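Local coordinates for stage II sporulation protein Q (Bacillus subtilis, PDB 3TUF) that forms with SpoIIIAH an intercellular channel between forespore and mother cell, takes part in engulfment and is required for anchoring membrane proteins on the forespore side of the septum, at residues F94-S99 with Q147-S152; Q130-V135 with N163-E168; K55-T60 with L80-D85; A70-N75 with N155-D160. All coordinates share one frame; numbering follows the deposited sequence.

Contact 1 (F94-S99 with Q147-S152)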
loop_
_atom_site.group_PDB
_atom_site.type_symbol
_atom_site.label_atom_id
_atom_site.label_comp_id
_atom_site.label_asym_id
_atom_site.label_seq_id
_atom_site.Cartn_x
_atom_site.Cartn_y
_atom_site.Cartn_z
ATOM N N PHE A 94 -39.688 22.437 17.020
ATOM C CA PHE A 94 -39.345 23.565 17.837
ATOM C C PHE A 94 -38.418 24.455 17.057
ATOM O O PHE A 94 -37.852 24.045 16.009
ATOM C CB PHE A 94 -38.685 23.059 19.124
ATOM C CG PHE A 94 -37.399 22.209 18.886
ATOM C CD1 PHE A 94 -36.135 22.858 18.791
ATOM C CD2 PHE A 94 -37.458 20.787 18.762
ATOM C CE1 PHE A 94 -34.947 22.122 18.522
ATOM C CE2 PHE A 94 -36.311 20.042 18.532
ATOM C CZ PHE A 94 -35.040 20.715 18.406
ATOM N N ASP A 95 -38.221 25.669 17.525
ATOM C CA ASP A 95 -37.574 26.645 16.671
ATOM C C ASP A 95 -36.142 26.599 17.012
ATOM O O ASP A 95 -35.790 26.550 18.186
ATOM C CB ASP A 95 -38.153 28.039 16.895
ATOM C CG ASP A 95 -39.714 28.101 16.610
ATOM O OD1 ASP A 95 -40.124 27.996 15.411
ATOM O OD2 ASP A 95 -40.510 28.259 17.570
ATOM N N VAL A 96 -35.312 26.558 15.980
ATOM C CA VAL A 96 -33.873 26.639 16.136
ATOM C C VAL A 96 -33.374 28.069 15.919
ATOM O O VAL A 96 -33.899 28.778 15.041
ATOM C CB VAL A 96 -33.296 25.795 15.043
ATOM C CG1 VAL A 96 -31.732 26.098 14.768
ATOM C CG2 VAL A 96 -33.651 24.336 15.287
ATOM N N SER A 97 -32.348 28.490 16.652
ATOM C CA SER A 97 -31.844 29.853 16.496
ATOM C C SER A 97 -30.355 29.942 16.561
ATOM O O SER A 97 -29.676 29.066 17.079
ATOM C CB SER A 97 -32.417 30.758 17.579
ATOM O OG SER A 97 -32.273 30.143 18.826
ATOM N N ALA A 98 -29.841 31.046 16.071
ATOM C CA ALA A 98 -28.422 31.167 15.903
ATOM C C ALA A 98 -27.771 31.204 17.284
ATOM O O ALA A 98 -28.169 31.960 18.194
ATOM C CB ALA A 98 -28.073 32.388 15.076
ATOM N N SER A 99 -26.808 30.302 17.434
ATOM C CA SER A 99 -26.011 30.172 18.628
ATOM C C SER A 99 -25.076 31.356 18.809
ATOM O O SER A 99 -24.727 31.679 19.925
ATOM C CB SER A 99 -25.189 28.900 18.509
ATOM O OG SER A 99 -24.143 28.917 19.454
ATOM N N GLN A 147 -31.522 34.628 17.101
ATOM C CA GLN A 147 -32.418 34.855 16.020
ATOM C C GLN A 147 -32.791 33.531 15.406
ATOM O O GLN A 147 -31.908 32.747 14.999
ATOM C CB GLN A 147 -31.763 35.731 15.009
ATOM C CG GLN A 147 -32.776 36.169 13.978
ATOM C CD GLN A 147 -32.157 36.953 12.848
ATOM O OE1 GLN A 147 -32.603 36.794 11.720
ATOM N NE2 GLN A 147 -31.158 37.798 13.117
ATOM N N VAL A 148 -34.094 33.266 15.363
ATOM C CA VAL A 148 -34.574 31.989 14.851
ATOM C C VAL A 148 -34.136 31.865 13.420
ATOM O O VAL A 148 -34.216 32.841 12.646
ATOM C CB VAL A 148 -36.094 31.879 14.903
ATOM C CG1 VAL A 148 -36.611 30.842 13.910
ATOM C CG2 VAL A 148 -36.538 31.542 16.362
ATOM N N ILE A 149 -33.657 30.672 13.066
ATOM C CA ILE A 149 -33.218 30.452 11.720
ATOM C C ILE A 149 -33.846 29.236 11.088
ATOM O O ILE A 149 -33.621 28.987 9.907
ATOM C CB ILE A 149 -31.689 30.347 11.618
ATOM C CG1 ILE A 149 -31.207 29.112 12.355
ATOM C CG2 ILE A 149 -31.001 31.696 12.086
ATOM C CD1 ILE A 149 -29.701 29.060 12.457
ATOM N N GLY A 150 -34.627 28.481 11.840
ATOM C CA GLY A 150 -35.337 27.370 11.192
ATOM C C GLY A 150 -36.186 26.592 12.148
ATOM O O GLY A 150 -36.416 27.078 13.260
ATOM N N LYS A 151 -36.671 25.413 11.729
ATOM C CA LYS A 151 -37.472 24.536 12.621
ATOM C C LYS A 151 -36.863 23.135 12.668
ATOM O O LYS A 151 -36.371 22.649 11.654
ATOM C CB LYS A 151 -38.949 24.413 12.191
ATOM C CG LYS A 151 -39.894 24.240 13.406
ATOM C CD LYS A 151 -41.398 24.314 13.102
ATOM C CE LYS A 151 -42.033 25.738 12.892
ATOM N NZ LYS A 151 -41.596 26.699 13.938
ATOM N N SER A 152 -36.915 22.492 13.837
ATOM C CA SER A 152 -36.489 21.127 13.906
ATOM C C SER A 152 -37.242 20.267 12.871
ATOM O O SER A 152 -38.354 20.600 12.431
ATOM C CB SER A 152 -36.774 20.578 15.284
ATOM O OG SER A 152 -38.105 20.073 15.358
#
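V96 pairs with two residues at once: its carbonyl oxygen accepts the amides of both I149 (N to O 2.7 Å) and G150 (N to O 3.3 Å). This is a classic beta bulge in an antiparallel pair of strands, and it shifts the register so that S97 pairs with V148, their side chains diverging. The fully extended backbone of G150 (phi 180°, psi -167°) suits glycine, and V96 N donates back to G150 O at 3.0 Å. Packing is tight on the inner side, where V96 CG1 rests 3.9 Å from I149 CG1, the two branched side chains meeting obliquely, and A98 CB lies 4.2 Å from I149 CG2. At one end S152 CB sits over a face of the F94 ring, 3.5 Å from its centroid, while S152 N makes a nearly straight bond to F94 O (2.8 Å, 171° at the hydrogen). The other side is looser and more polar. D95 and K151 run alongside each other, and the lysine chain bends at its last two torsions to bring NZ to D95 OD1, a salt bridge modelled at a doubtful 2.5 Å; both side chains remain partly exposed. Strand 95-97 forms one border of a three-stranded sheet, with 148-151 in the middle and 134-135 beyond. V96 and I149 face Y129 of strand 125-132, and V96 also packs on V165 of strand 165-171.

Contact 2 (Q130-V135 with N163-E168)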
loop_
_atom_site.group_PDB
_atom_site.type_symbol
_atom_site.label_atom_id
_atom_site.label_comp_id
_atom_site.label_asym_id
_atom_site.label_seq_id
_atom_site.Cartn_x
_atom_site.Cartn_y
_atom_site.Cartn_z
ATOM N N GLN A 130 -28.778 21.524 11.054
ATOM C CA GLN A 130 -29.046 20.570 10.006
ATOM C C GLN A 130 -30.124 19.670 10.533
ATOM O O GLN A 130 -30.344 19.663 11.713
ATOM C CB GLN A 130 -27.722 19.846 9.705
ATOM C CG GLN A 130 -27.786 18.351 9.800
ATOM C CD GLN A 130 -26.514 17.660 9.390
ATOM O OE1 GLN A 130 -25.568 18.295 8.823
ATOM N NE2 GLN A 130 -26.468 16.327 9.677
ATOM N N SER A 131 -30.824 18.921 9.678
ATOM C CA SER A 131 -32.134 18.259 10.025
ATOM C C SER A 131 -33.405 19.161 10.156
ATOM O O SER A 131 -34.512 18.676 10.536
ATOM C CB SER A 131 -32.044 17.309 11.209
ATOM O OG SER A 131 -32.997 16.255 10.999
ATOM N N LEU A 132 -33.233 20.456 9.820
ATOM C CA LEU A 132 -34.314 21.436 9.759
ATOM C C LEU A 132 -35.420 21.014 8.737
ATOM O O LEU A 132 -35.109 20.454 7.634
ATOM C CB LEU A 132 -33.732 22.796 9.370
ATOM C CG LEU A 132 -32.560 23.263 10.241
ATOM C CD1 LEU A 132 -32.270 24.762 10.100
ATOM C CD2 LEU A 132 -32.851 22.974 11.670
ATOM N N SER A 133 -36.680 21.289 9.154
ATOM C CA SER A 133 -37.935 21.147 8.414
ATOM C C SER A 133 -38.130 22.370 7.579
ATOM O O SER A 133 -38.733 22.299 6.488
ATOM C CB SER A 133 -39.111 21.237 9.375
ATOM O OG SER A 133 -39.224 20.082 10.172
ATOM N N GLU A 134 -37.709 23.516 8.143
ATOM C CA GLU A 134 -37.951 24.835 7.535
ATOM C C GLU A 134 -36.777 25.693 7.783
ATOM O O GLU A 134 -36.009 25.449 8.715
ATOM C CB GLU A 134 -39.132 25.586 8.186
ATOM C CG GLU A 134 -40.361 24.718 8.598
ATOM C CD GLU A 134 -41.469 25.569 9.206
ATOM O OE1 GLU A 134 -41.334 26.841 9.078
ATOM O OE2 GLU A 134 -42.440 24.962 9.795
ATOM N N VAL A 135 -36.678 26.747 6.991
ATOM C CA VAL A 135 -35.585 27.688 7.112
ATOM C C VAL A 135 -36.204 29.072 7.100
ATOM O O VAL A 135 -37.233 29.313 6.425
ATOM C CB VAL A 135 -34.558 27.431 5.966
ATOM C CG1 VAL A 135 -33.708 28.641 5.685
ATOM C CG2 VAL A 135 -33.656 26.280 6.373
ATOM N N ASN A 163 -37.313 13.703 15.622
ATOM C CA ASN A 163 -37.518 15.081 15.230
ATOM C C ASN A 163 -36.520 15.910 16.024
ATOM O O ASN A 163 -36.606 15.949 17.243
ATOM C CB ASN A 163 -38.979 15.457 15.465
ATOM C CG ASN A 163 -39.270 16.930 15.216
ATOM O OD1 ASN A 163 -38.387 17.772 15.064
ATOM N ND2 ASN A 163 -40.537 17.243 15.189
ATOM N N HIS A 164 -35.546 16.522 15.349
ATOM C CA HIS A 164 -34.438 17.173 16.088
ATOM C C HIS A 164 -33.707 18.280 15.364
ATOM O O HIS A 164 -33.996 18.552 14.209
ATOM C CB HIS A 164 -33.386 16.131 16.394
ATOM C CG HIS A 164 -32.608 15.672 15.177
ATOM N ND1 HIS A 164 -33.138 14.805 14.225
ATOM C CD2 HIS A 164 -31.339 15.944 14.778
ATOM C CE1 HIS A 164 -32.234 14.569 13.295
ATOM N NE2 HIS A 164 -31.133 15.247 13.609
ATOM N N VAL A 165 -32.716 18.895 15.994
ATOM C CA VAL A 165 -31.725 19.623 15.181
ATOM C C VAL A 165 -30.331 19.033 15.451
ATOM O O VAL A 165 -30.007 18.743 16.604
ATOM C CB VAL A 165 -31.744 21.153 15.469
ATOM C CG1 VAL A 165 -31.515 21.453 16.991
ATOM C CG2 VAL A 165 -30.699 21.871 14.690
ATOM N N HIS A 166 -29.530 18.806 14.406
ATOM C CA HIS A 166 -28.135 18.509 14.594
ATOM C C HIS A 166 -27.335 19.816 14.612
ATOM O O HIS A 166 -27.468 20.637 13.716
ATOM C CB HIS A 166 -27.637 17.655 13.450
ATOM C CG HIS A 166 -26.189 17.239 13.575
ATOM N ND1 HIS A 166 -25.762 16.298 14.484
ATOM C CD2 HIS A 166 -25.083 17.630 12.899
ATOM C CE1 HIS A 166 -24.455 16.114 14.359
ATOM N NE2 HIS A 166 -24.014 16.924 13.414
ATOM N N PHE A 167 -26.496 20.008 15.625
ATOM C CA PHE A 167 -25.789 21.250 15.752
ATOM C C PHE A 167 -24.265 21.041 15.891
ATOM O O PHE A 167 -23.779 20.170 16.651
ATOM C CB PHE A 167 -26.310 21.930 16.974
ATOM C CG PHE A 167 -25.513 23.116 17.380
ATOM C CD1 PHE A 167 -25.493 24.235 16.582
ATOM C CD2 PHE A 167 -24.784 23.098 18.544
ATOM C CE1 PHE A 167 -24.762 25.363 16.911
ATOM C CE2 PHE A 167 -24.023 24.238 18.916
ATOM C CZ PHE A 167 -24.008 25.381 18.089
ATOM N N GLU A 168 -23.492 21.860 15.201
ATOM C CA GLU A 168 -22.061 21.694 15.190
ATOM C C GLU A 168 -21.373 23.043 15.302
ATOM O O GLU A 168 -21.932 24.065 14.846
ATOM C CB GLU A 168 -21.656 20.998 13.884
ATOM C CG GLU A 168 -22.164 19.555 13.745
ATOM C CD GLU A 168 -21.692 18.940 12.439
ATOM O OE1 GLU A 168 -20.920 19.661 11.725
ATOM O OE2 GLU A 168 -22.074 17.756 12.109
HETATM O O HOH W 1 -28.493 14.874 11.512
#
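The H164 imidazole carries S131 CB over one face, 3.6 Å from the ring centroid, and has a water in plane at its edge. That water takes a hydrogen bond from Q130 NE2 (3.1 Å) and lies 3.4 Å from H164 NE2, a weak link. The second imidazole, on H166, runs beside the Q130 side chain: the amide and ring planes are 35° apart, and Q130 NE2 approaches H166 CD2 obliquely at 3.7 Å. Together with V165, the two histidines make the His-x-His motif of the M23 (LytM) peptidase fold, and the motif runs into strand 165-171 of the large antiparallel sheet. Strand 125-132 holds it from the side. Q130 and H166 form a hydrogen-bonded antiparallel pair, strong from H166 N to Q130 O (2.9 Å, 156°) and weak in return. The pairing ends where the chain turns a corner at S131, whose hydroxyl bonds to G153 O, while H164 ND1 bonds to G162 O. This pairing puts the Q130 and H166 side chains on one face of the sheet, and chi1 of -178° lays the H166 ring beside the glutamine chain. Both ring nitrogens have partners: ND1 bonds to D85 OD1, and NE2 donates to E168 OE2 at a modelled 2.5 Å, which is doubtfully short. The two partners probably hold the ring's rotation. V165, between the histidines, faces the apolar interior, where its CG2 meets L132 CD2 at 3.9 Å.

Contact 3 (K55-T60 with L80-D85)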
loop_
_atom_site.group_PDB
_atom_site.type_symbol
_atom_site.label_atom_id
_atom_site.label_comp_id
_atom_site.label_asym_id
_atom_site.label_seq_id
_atom_site.Cartn_x
_atom_site.Cartn_y
_atom_site.Cartn_z
ATOM N N LYS A 55 -28.223 13.089 21.296
ATOM C CA LYS A 55 -26.976 12.521 20.885
ATOM C C LYS A 55 -25.848 13.529 21.024
ATOM O O LYS A 55 -26.001 14.748 20.732
ATOM C CB LYS A 55 -27.043 11.970 19.473
ATOM C CG LYS A 55 -25.753 11.207 19.062
ATOM C CD LYS A 55 -25.613 11.105 17.491
ATOM C CE LYS A 55 -26.760 10.267 16.863
ATOM N NZ LYS A 55 -27.042 9.073 17.727
ATOM N N LYS A 56 -24.725 12.975 21.496
ATOM C CA LYS A 56 -23.496 13.711 21.845
ATOM C C LYS A 56 -22.445 13.552 20.743
ATOM O O LYS A 56 -22.561 12.641 19.893
ATOM C CB LYS A 56 -22.908 13.184 23.179
ATOM C CG LYS A 56 -23.725 13.491 24.397
ATOM C CD LYS A 56 -23.090 12.740 25.617
ATOM C CE LYS A 56 -24.006 12.843 26.847
ATOM N NZ LYS A 56 -23.549 12.010 28.014
ATOM N N PHE A 57 -21.444 14.446 20.789
ATOM C CA PHE A 57 -20.351 14.482 19.876
ATOM C C PHE A 57 -19.444 13.279 20.250
ATOM O O PHE A 57 -19.182 13.043 21.390
ATOM C CB PHE A 57 -19.668 15.822 20.097
ATOM C CG PHE A 57 -18.389 15.975 19.355
ATOM C CD1 PHE A 57 -17.234 15.341 19.792
ATOM C CD2 PHE A 57 -18.328 16.757 18.212
ATOM C CE1 PHE A 57 -15.987 15.489 19.069
ATOM C CE2 PHE A 57 -17.109 16.915 17.479
ATOM C CZ PHE A 57 -15.947 16.291 17.890
ATOM N N TYR A 58 -18.981 12.532 19.255
ATOM C CA TYR A 58 -18.160 11.352 19.524
ATOM C C TYR A 58 -16.826 11.696 20.194
ATOM O O TYR A 58 -16.062 12.514 19.680
ATOM C CB TYR A 58 -17.910 10.570 18.232
ATOM C CG TYR A 58 -17.305 9.202 18.451
ATOM C CD1 TYR A 58 -15.928 9.024 18.462
ATOM C CD2 TYR A 58 -18.110 8.088 18.646
ATOM C CE1 TYR A 58 -15.370 7.776 18.662
ATOM C CE2 TYR A 58 -17.562 6.836 18.846
ATOM C CZ TYR A 58 -16.191 6.685 18.853
ATOM O OH TYR A 58 -15.640 5.441 19.052
ATOM N N GLU A 59 -16.546 11.067 21.335
ATOM C CA GLU A 59 -15.266 11.263 22.014
ATOM C C GLU A 59 -14.542 9.901 22.105
ATOM O O GLU A 59 -15.121 8.905 22.588
ATOM C CB GLU A 59 -15.504 11.841 23.417
ATOM C CG GLU A 59 -16.202 13.146 23.435
ATOM C CD GLU A 59 -15.264 14.349 23.403
ATOM O OE1 GLU A 59 -14.322 14.456 22.567
ATOM O OE2 GLU A 59 -15.516 15.246 24.237
ATOM N N THR A 60 -13.300 9.834 21.624
ATOM C CA THR A 60 -12.616 8.540 21.492
ATOM C C THR A 60 -12.260 7.875 22.838
ATOM O O THR A 60 -12.052 6.639 22.900
ATOM C CB THR A 60 -11.299 8.644 20.644
ATOM O OG1 THR A 60 -10.240 8.943 21.521
ATOM C CG2 THR A 60 -11.354 9.799 19.662
ATOM N N LEU A 80 -19.262 8.922 12.707
ATOM C CA LEU A 80 -18.986 9.456 14.057
ATOM C C LEU A 80 -19.928 10.632 14.246
ATOM O O LEU A 80 -20.168 11.334 13.275
ATOM C CB LEU A 80 -17.589 10.033 14.103
ATOM C CG LEU A 80 -16.390 9.072 13.944
ATOM C CD1 LEU A 80 -15.157 9.862 14.312
ATOM C CD2 LEU A 80 -16.526 7.829 14.775
ATOM N N SER A 81 -20.474 10.911 15.445
ATOM C CA SER A 81 -21.312 12.132 15.530
ATOM C C SER A 81 -20.436 13.412 15.612
ATOM O O SER A 81 -19.597 13.468 16.466
ATOM C CB SER A 81 -22.228 12.036 16.706
ATOM O OG SER A 81 -22.720 13.329 16.995
ATOM N N LYS A 82 -20.594 14.429 14.756
ATOM C CA LYS A 82 -19.666 15.608 14.793
ATOM C C LYS A 82 -20.280 16.838 15.473
ATOM O O LYS A 82 -19.795 18.079 15.352
ATOM C CB LYS A 82 -19.183 15.930 13.372
ATOM C CG LYS A 82 -18.164 14.880 12.818
ATOM C CD LYS A 82 -17.033 14.546 13.878
ATOM C CE LYS A 82 -15.747 13.974 13.273
ATOM N NZ LYS A 82 -14.612 14.247 14.178
ATOM N N GLY A 83 -21.346 16.486 16.220
ATOM C CA GLY A 83 -22.115 17.475 16.981
ATOM C C GLY A 83 -23.127 16.880 17.954
ATOM O O GLY A 83 -23.114 15.657 18.252
ATOM N N ILE A 84 -24.008 17.743 18.471
ATOM C CA ILE A 84 -25.074 17.255 19.317
ATOM C C ILE A 84 -26.395 17.305 18.567
ATOM O O ILE A 84 -26.569 18.127 17.634
ATOM C CB ILE A 84 -25.166 18.059 20.587
ATOM C CG1 ILE A 84 -25.522 19.511 20.233
ATOM C CG2 ILE A 84 -23.832 17.965 21.343
ATOM C CD1 ILE A 84 -25.432 20.542 21.355
ATOM N N ASP A 85 -27.296 16.399 18.968
ATOM C CA ASP A 85 -28.671 16.392 18.518
ATOM C C ASP A 85 -29.567 16.768 19.675
ATOM O O ASP A 85 -29.505 16.162 20.746
ATOM C CB ASP A 85 -29.073 15.011 18.032
ATOM C CG ASP A 85 -28.382 14.632 16.680
ATOM O OD1 ASP A 85 -27.711 15.527 16.038
ATOM O OD2 ASP A 85 -28.528 13.439 16.273
#
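K55, F57 and S81 give up the most surface here. K55 opens the contact as the hydrogen-bonded antiparallel partner of D85. Its carbonyl oxygen takes D85 N at 2.7 Å, whereas K55 N reaches D85 O only through a weak bond. The long lysine chain suits the place because its methylenes cover neighbours before NZ reaches its partners: CD packs 3.6 Å from S81 CB, and bends at the last two torsions carry NZ away to L71 O and D160 OD1. The small S81 side chain fits against the lysine methylenes. Its OG stands anti to the backbone N (chi1 163°), 3.0 Å from K56 O. The S81 carbonyl oxygen receives Y58 N in an almost straight bond (3.0 Å, 174°) and also lies over one face of the F57 ring, toward its rim. F57 CD2 comes within 3.4 Å of K82 C, the K82-G83 peptide meeting the ring obliquely. Next to it L80 CD2 sits over the centre of the Y58 ring, 3.9 Å from the centroid. D188 of the SpoIIIAH chain bonds to L80 N, and K184 O of that chain to K82 NZ. S81 and D85 stand at the two ends of a Ser-x-x-x-Asp sequence. It corresponds to the His-x-x-x-Asp motif of zinc-dependent M23 (LytM) peptidases, with serine in place of the usual metal-binding histidine.

Contact 4 (A70-N75 with N155-D160)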
loop_
_atom_site.group_PDB
_atom_site.type_symbol
_atom_site.label_atom_id
_atom_site.label_comp_id
_atom_site.label_asym_id
_atom_site.label_seq_id
_atom_site.Cartn_x
_atom_site.Cartn_y
_atom_site.Cartn_z
ATOM N N ALA A 70 -22.758 7.561 20.536
ATOM C CA ALA A 70 -22.415 8.786 19.732
ATOM C C ALA A 70 -22.182 8.447 18.243
ATOM O O ALA A 70 -21.413 9.140 17.507
ATOM C CB ALA A 70 -21.189 9.561 20.303
ATOM N N LEU A 71 -22.830 7.369 17.797
ATOM C CA LEU A 71 -22.704 6.974 16.404
ATOM C C LEU A 71 -23.905 7.421 15.596
ATOM O O LEU A 71 -25.062 7.319 16.065
ATOM C CB LEU A 71 -22.520 5.465 16.253
ATOM C CG LEU A 71 -21.156 4.867 16.616
ATOM C CD1 LEU A 71 -21.215 3.367 16.362
ATOM C CD2 LEU A 71 -19.917 5.487 15.886
ATOM N N VAL A 72 -23.621 7.918 14.400
ATOM C CA VAL A 72 -24.665 8.152 13.414
ATOM C C VAL A 72 -24.899 6.879 12.588
ATOM O O VAL A 72 -23.992 6.438 11.922
ATOM C CB VAL A 72 -24.266 9.278 12.483
ATOM C CG1 VAL A 72 -25.155 9.260 11.257
ATOM C CG2 VAL A 72 -24.344 10.599 13.247
ATOM N N THR A 73 -26.098 6.335 12.643
ATOM C CA THR A 73 -26.451 5.171 11.874
ATOM C C THR A 73 -27.342 5.482 10.691
ATOM O O THR A 73 -28.431 5.994 10.831
ATOM C CB THR A 73 -27.209 4.177 12.695
ATOM O OG1 THR A 73 -26.571 4.019 13.948
ATOM C CG2 THR A 73 -27.243 2.872 12.006
ATOM N N TYR A 74 -26.860 5.125 9.521
ATOM C CA TYR A 74 -27.599 5.257 8.303
ATOM C C TYR A 74 -28.270 3.988 7.827
ATOM O O TYR A 74 -29.454 3.820 8.029
ATOM C CB TYR A 74 -26.686 5.755 7.205
ATOM C CG TYR A 74 -27.392 6.379 6.031
ATOM C CD1 TYR A 74 -28.767 6.508 6.002
ATOM C CD2 TYR A 74 -26.678 6.820 4.936
ATOM C CE1 TYR A 74 -29.409 7.072 4.915
ATOM C CE2 TYR A 74 -27.307 7.379 3.856
ATOM C CZ TYR A 74 -28.669 7.502 3.848
ATOM O OH TYR A 74 -29.271 8.051 2.753
ATOM N N ASN A 75 -27.552 3.073 7.210
ATOM C CA ASN A 75 -28.225 1.863 6.770
ATOM C C ASN A 75 -27.410 0.752 7.385
ATOM O O ASN A 75 -27.718 0.292 8.469
ATOM C CB ASN A 75 -28.425 1.655 5.279
ATOM C CG ASN A 75 -29.263 2.738 4.659
ATOM O OD1 ASN A 75 -30.475 2.624 4.565
ATOM N ND2 ASN A 75 -28.621 3.805 4.241
ATOM N N ASN A 155 -35.119 13.377 9.550
ATOM C CA ASN A 155 -34.006 13.251 8.656
ATOM C C ASN A 155 -33.878 11.889 8.134
ATOM O O ASN A 155 -34.225 10.920 8.827
ATOM C CB ASN A 155 -32.742 13.307 9.498
ATOM C CG ASN A 155 -31.815 14.232 8.943
ATOM O OD1 ASN A 155 -32.094 14.790 7.834
ATOM N ND2 ASN A 155 -30.741 14.484 9.640
ATOM N N LEU A 156 -33.235 11.762 6.987
ATOM C CA LEU A 156 -32.819 10.414 6.553
ATOM C C LEU A 156 -31.553 9.960 7.279
ATOM O O LEU A 156 -31.477 8.847 7.772
ATOM C CB LEU A 156 -32.686 10.324 5.029
ATOM C CG LEU A 156 -34.073 10.153 4.364
ATOM C CD1 LEU A 156 -33.964 10.295 2.833
ATOM C CD2 LEU A 156 -34.817 8.849 4.794
ATOM N N TYR A 157 -30.609 10.885 7.386
ATOM C CA TYR A 157 -29.288 10.653 7.955
ATOM C C TYR A 157 -29.297 9.994 9.365
ATOM O O TYR A 157 -28.750 8.893 9.561
ATOM C CB TYR A 157 -28.564 11.993 7.964
ATOM C CG TYR A 157 -27.060 11.900 7.989
ATOM C CD1 TYR A 157 -26.346 11.353 6.906
ATOM C CD2 TYR A 157 -26.347 12.384 9.076
ATOM C CE1 TYR A 157 -24.974 11.287 6.913
ATOM C CE2 TYR A 157 -24.977 12.321 9.105
ATOM C CZ TYR A 157 -24.296 11.771 8.030
ATOM O OH TYR A 157 -22.926 11.718 8.088
ATOM N N SER A 158 -29.933 10.643 10.332
ATOM C CA SER A 158 -30.061 10.029 11.625
ATOM C C SER A 158 -31.525 9.830 11.956
ATOM O O SER A 158 -32.105 10.638 12.643
ATOM C CB SER A 158 -29.338 10.880 12.698
ATOM O OG SER A 158 -29.259 12.259 12.312
ATOM N N GLU A 159 -32.163 8.766 11.482
ATOM C CA GLU A 159 -33.607 8.651 11.782
ATOM C C GLU A 159 -33.786 8.425 13.248
ATOM O O GLU A 159 -34.843 8.741 13.790
ATOM C CB GLU A 159 -34.304 7.519 11.041
ATOM C CG GLU A 159 -33.565 7.056 9.801
ATOM C CD GLU A 159 -34.518 6.659 8.691
ATOM O OE1 GLU A 159 -35.544 6.006 9.005
ATOM O OE2 GLU A 159 -34.231 7.010 7.516
ATOM N N ASP A 160 -32.735 7.883 13.877
ATOM C CA ASP A 160 -32.722 7.538 15.319
ATOM C C ASP A 160 -32.858 8.727 16.307
ATOM O O ASP A 160 -33.224 8.525 17.451
ATOM C CB ASP A 160 -31.500 6.623 15.680
ATOM C CG ASP A 160 -30.182 7.418 15.849
ATOM O OD1 ASP A 160 -29.844 7.766 16.995
ATOM O OD2 ASP A 160 -29.482 7.720 14.838
#
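V72 sets its CG1 methyl over one face of the Y157 ring, a CH-pi contact 4.2 Å from the ring centroid. It joins strand 71-73, half of a two-stranded antiparallel sheet with 77-80, to the loop leading from strand 148-151 to strand 165-171 of the M23 fold. The two side chains cross at about a right angle. Each conformation serves the meeting: V72 holds CG1 anti to the backbone N (chi1 164°), aiming that branch at Y157 CE2, 3.7 Å away. Y157 starts away from the strand, yet its CG, trans to N (chi1 -157°), brings the ring back to the valine, which lies over its face. Being branched, V72 can rest one methyl on the ring. The same ring also reaches Q130, S79 and the loop residues V112 and L113. In Y74 a chi2 of 2° turns the ring into an unusual orientation for tyrosine, with the N75 amide nitrogen lying over the ring centre, 3.2 Å above the plane. Across the contact, Y74 CE1 approaches L156 O obliquely at 3.9 Å. No hydrogen bond links the two segments; T73 O and Y157 O are both acceptors, 3.2 Å apart. D160 points toward the strand with CG between its backbone N and carbonyl carbon. With its OD1 engaged by K55, the other oxygen, OD2, is buried here without a modelled partner and stops 4.3 Å from T73 N.

Contacts 2 and 3 are the more buried pair and share the large antiparallel sheet, where H166 of one bonds D85 of the other, bringing the two M23 sequence motifs together. Contact 1 forms two strands of a three-stranded sheet whose third, 134-135, belongs to contact 2; S152 also bonds N163 and S133. It is rich in backbone bonds and carries a salt bridge on its outer side. Contact 4 lies farthest from the chain centre and has no hydrogen bond across it, relying on aromatic and apolar touching. It meets contact 3 through A70 and K55, whose NZ reaches L71 and D160. Contacts 3 and 4 also border the SpoIIIAH subunit, unlike contacts 1 and 2.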